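Local coordinates for DynF (Micromonospora chersina, PDB 6UBL), which is of unknown function but belongs to the dynemicin (enediyne) biosynthesis pathway and holds palmitic acid in its beta barrel, consistent with binding a long apolar ligand, at residues Phe48-Pro51 and Glu55-Val58; Lys89-Gly92 and Gly98-Thr101. All blocks are in the same frame, centred on the assembly; numbering follows the deposited sequence.

Contact 1. Residues Phe48-Pro51 and Glu55-Val58; sequences FAVP and EYTV
The carbonyl oxygen Phe48 O is approached by two groups of the facing strand: Tyr56 N donates a hydrogen bond of 2.8 Å to it, and Glu55 CA sends a CA-H...O contact to Phe48 O at 3.2 Å. The motif is the end of a beta hairpin made by strands 37-50 and 54-68 of the barrel wall, whose segments run antiparallel at 155°. A return bond from Phe48 N to Tyr56 O, also 2.8 Å, makes Phe48 and Tyr56 a hydrogen-bonded pair, and its N-H...O angle of 164° shows a nearly straight bond. Next to it, Ala49 and Glu55 form the non-hydrogen-bonded pair.

On the face that carries Ala49 and Glu55, the Glu55 chain bends at chi2 in the conformer given, one of two, which sets its CD 3.9 Å from Ala49 CB. There OE1 is hydrogen-bonded to Thr196 OG1 on strand 193-205, and Phe118 of the second subunit packs on Ala49.

Phe48 and Tyr56 put their rings on the other face of the sheet. Tyr56 has CG beside its own backbone N (chi1 -51°), which turns the ring toward the end of the hairpin, where Val50 CG2 meets its edge in plane at Tyr56 CE2, 4.0 Å away. Leu97, in the loop after strand 81-92, touches both side chains. The Phe48 ring turns toward the other end, its edge atom CE2 lying 4.2 Å from Val58 CG2.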
loop_
_atom_site.group_PDB
_atom_site.type_symbol
_atom_site.label_atom_id
_atom_site.label_comp_id
_atom_site.label_asym_id
_atom_site.label_seq_id
_atom_site.Cartn_x
_atom_site.Cartn_y
_atom_site.Cartn_z
ATOM N N PHE A 48 17.205 -0.017 -4.491
ATOM C CA PHE A 48 16.503 0.216 -5.748
ATOM C C PHE A 48 16.959 -0.816 -6.770
ATOM O O PHE A 48 18.169 -1.023 -6.948
ATOM C CB PHE A 48 16.812 1.593 -6.349
ATOM C CG PHE A 48 16.511 2.748 -5.439
ATOM C CD1 PHE A 48 15.256 3.332 -5.407
ATOM C CD2 PHE A 48 17.512 3.271 -4.629
ATOM C CE1 PHE A 48 14.991 4.401 -4.572
ATOM C CE2 PHE A 48 17.250 4.333 -3.796
ATOM C CZ PHE A 48 15.993 4.904 -3.764
ATOM N N ALA A 49 16.005 -1.448 -7.453
ATOM C CA ALA A 49 16.301 -2.356 -8.552
ATOM C C ALA A 49 15.938 -1.681 -9.871
ATOM O O ALA A 49 14.808 -1.192 -10.038
ATOM C CB ALA A 49 15.518 -3.662 -8.412
ATOM N N VAL A 50 16.900 -1.625 -10.788
ATOM C CA VAL A 50 16.671 -1.121 -12.136
ATOM C C VAL A 50 16.695 -2.315 -13.089
ATOM O O VAL A 50 17.745 -2.956 -13.251
ATOM C CB VAL A 50 17.708 -0.071 -12.546
ATOM C CG1 VAL A 50 17.404 0.433 -13.957
ATOM C CG2 VAL A 50 17.722 1.079 -11.556
ATOM N N PRO A 51 15.571 -2.667 -13.713
ATOM C CA PRO A 51 15.509 -3.918 -14.481
ATOM C C PRO A 51 16.588 -3.982 -15.550
ATOM O O PRO A 51 16.798 -3.030 -16.306
ATOM C CB PRO A 51 14.107 -3.878 -15.103
ATOM C CG PRO A 51 13.303 -3.057 -14.147
ATOM C CD PRO A 51 14.252 -2.006 -13.624
ATOM N N GLU A 55 21.124 -3.341 -9.047
ATOM C CA GLU A 55 20.446 -3.090 -7.783
ATOM C C GLU A 55 21.407 -2.305 -6.904
ATOM O O GLU A 55 22.604 -2.592 -6.867
ATOM C CB GLU A 55 19.983 -4.395 -7.095
ATOM C CG GLU A 55 18.924 -4.187 -5.985
ATOM C CD GLU A 55 17.943 -5.351 -5.839
ATOM O OE1 GLU A 55 16.927 -5.190 -5.130
ATOM O OE2 GLU A 55 18.180 -6.422 -6.431
ATOM N N TYR A 56 20.879 -1.297 -6.221
ATOM C CA TYR A 56 21.693 -0.301 -5.543
ATOM C C TYR A 56 21.138 -0.008 -4.164
ATOM O O TYR A 56 19.926 0.137 -3.992
ATOM C CB TYR A 56 21.694 0.987 -6.364
ATOM C CG TYR A 56 22.045 0.749 -7.813
ATOM C CD1 TYR A 56 23.357 0.539 -8.187
ATOM C CD2 TYR A 56 21.064 0.716 -8.797
ATOM C CE1 TYR A 56 23.700 0.310 -9.499
ATOM C CE2 TYR A 56 21.394 0.488 -10.123
ATOM C CZ TYR A 56 22.716 0.285 -10.464
ATOM O OH TYR A 56 23.065 0.060 -11.777
ATOM N N THR A 57 22.029 0.069 -3.185
ATOM C CA THR A 57 21.656 0.375 -1.816
ATOM C C THR A 57 22.216 1.747 -1.466
ATOM O O THR A 57 23.430 1.976 -1.589
ATOM C CB THR A 57 22.204 -0.686 -0.866
ATOM O OG1 THR A 57 21.660 -1.966 -1.226
ATOM C CG2 THR A 57 21.792 -0.359 0.557
ATOM N N VAL A 58 21.339 2.649 -1.015
ATOM C CA VAL A 58 21.706 4.041 -0.794
ATOM C C VAL A 58 21.269 4.457 0.600
ATOM O O VAL A 58 20.124 4.206 1.002
ATOM C CB VAL A 58 21.084 4.978 -1.841
ATOM C CG1 VAL A 58 21.551 6.412 -1.619
ATOM C CG2 VAL A 58 21.424 4.511 -3.245
#

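Contact 2. Residues Lys89-Gly92 and Gly98-Thr101; sequences KMVG and GKIT
A beta hairpin of the barrel wall, strand 81-92 turning back into strand 100-104, brings Gly92 opposite Ile100 and Val91 opposite Thr101. Gly92 and Ile100 are the hydrogen-bonded pair: Ile100 N donates to Gly92 O over 2.8 Å, and Gly92 N donates to Ile100 O over 3.0 Å. The two bonds differ in approach, since Gly92 N lies in the plane of its acceptor carbonyl whereas Ile100 N is tilted 22° from the other. Val91 and Thr101 form the non-hydrogen-bonded pair, and here CA-H...O contacts add to the backbone pairing: Thr101 CA faces Met90 O at 3.4 Å, and Val91 CA faces Ile100 O at the same 3.4 Å.

On the other face Ile100 packs against Phe60, as does Met90, whose side chain comes within about 4 Å of the bound palmitic acid.

The side chains of Val91 and Thr101 lie side by side on one face. Val91 CG1 stands anti to its backbone N (chi1 178°) and meets the aliphatic part of Lys99, with Lys99 CG 3.9 Å from Val91 CG1, while its other methyl, CG2, turns to Thr101 OG1 at 4.1 Å. Lys99 is bent at its last two torsions and crosses Val91 obliquely; its NZ makes a long, weak ion pair with Glu93. Farther along the same face, Thr101 CG2 lies 4.0 Å from Met90 O.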
loop_
_atom_site.group_PDB
_atom_site.type_symbol
_atom_site.label_atom_id
_atom_site.label_comp_id
_atom_site.label_asym_id
_atom_site.label_seq_id
_atom_site.Cartn_x
_atom_site.Cartn_y
_atom_site.Cartn_z
ATOM N N LYS A 89 12.621 16.220 3.477
ATOM C CA LYS A 89 13.790 16.288 2.607
ATOM C C LYS A 89 14.781 15.249 3.117
ATOM O O LYS A 89 15.267 15.361 4.247
ATOM C CB LYS A 89 14.441 17.676 2.597
ATOM C CG LYS A 89 15.598 17.767 1.595
ATOM C CD LYS A 89 16.154 19.179 1.420
ATOM C CE LYS A 89 17.072 19.270 0.191
ATOM N NZ LYS A 89 17.516 20.662 -0.114
ATOM N N MET A 90 15.066 14.232 2.309
ATOM C CA MET A 90 16.139 13.298 2.611
ATOM C C MET A 90 17.078 13.233 1.417
ATOM O O MET A 90 16.634 13.252 0.267
ATOM C CB MET A 90 15.601 11.914 2.919
ATOM C CG MET A 90 14.704 11.891 4.129
ATOM S SD MET A 90 14.131 10.250 4.529
ATOM C CE MET A 90 15.586 9.615 5.359
ATOM N N VAL A 91 18.372 13.136 1.691
ATOM C CA VAL A 91 19.386 13.144 0.647
ATOM C C VAL A 91 20.310 11.950 0.836
ATOM O O VAL A 91 20.726 11.639 1.959
ATOM C CB VAL A 91 20.192 14.463 0.653
ATOM C CG1 VAL A 91 21.287 14.424 -0.410
ATOM C CG2 VAL A 91 19.270 15.653 0.444
ATOM N N GLY A 92 20.658 11.306 -0.276
ATOM C CA GLY A 92 21.635 10.238 -0.262
ATOM C C GLY A 92 22.411 10.270 -1.560
ATOM O O GLY A 92 22.019 10.923 -2.532
ATOM N N GLY A 98 23.911 8.668 -8.640
ATOM C CA GLY A 98 24.105 10.063 -8.303
ATOM C C GLY A 98 23.455 10.425 -6.977
ATOM O O GLY A 98 23.078 9.571 -6.169
ATOM N N LYS A 99 23.329 11.732 -6.758
ATOM C CA LYS A 99 22.681 12.252 -5.559
ATOM C C LYS A 99 21.169 12.173 -5.723
ATOM O O LYS A 99 20.613 12.705 -6.691
ATOM C CB LYS A 99 23.109 13.705 -5.337
ATOM C CG LYS A 99 22.574 14.364 -4.078
ATOM C CD LYS A 99 23.156 15.769 -3.919
ATOM C CE LYS A 99 23.473 16.070 -2.454
ATOM N NZ LYS A 99 24.787 16.761 -2.271
ATOM N N ILE A 100 20.508 11.527 -4.766
ATOM C CA ILE A 100 19.068 11.313 -4.793
ATOM C C ILE A 100 18.450 12.156 -3.683
ATOM O O ILE A 100 18.884 12.088 -2.520
ATOM C CB ILE A 100 18.725 9.825 -4.597
ATOM C CG1 ILE A 100 19.449 8.968 -5.649
ATOM C CG2 ILE A 100 17.214 9.603 -4.667
ATOM C CD1 ILE A 100 19.380 7.470 -5.386
ATOM N N THR A 101 17.443 12.955 -4.039
ATOM C CA THR A 101 16.726 13.785 -3.081
ATOM C C THR A 101 15.272 13.346 -3.050
ATOM O O THR A 101 14.617 13.279 -4.099
ATOM C CB THR A 101 16.838 15.271 -3.461
ATOM O OG1 THR A 101 18.206 15.655 -3.493
ATOM C CG2 THR A 101 16.094 16.133 -2.440
#

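In the fold
Read from the N terminus, contact 1 closes first, across the tight turn between strands 37-50 and 54-68, with three residues between its two segments. The chain then runs along strand 54-68 and returns on its neighbour 81-92, where contact 2 closes a second hairpin to strand 100-104, with five residues between its segments. The two are in series, neither nested nor crossed, with centres about 14 Å apart. They also touch: Phe48 CE2 lies 4.1 Å from Ile100 CD1, and Val58 CG1 lies 4.0 Å from Gly92 C. Packing thus brings strand 100-104 against the first hairpin, in addition to the sheet pairing of strands 54-68 and 81-92.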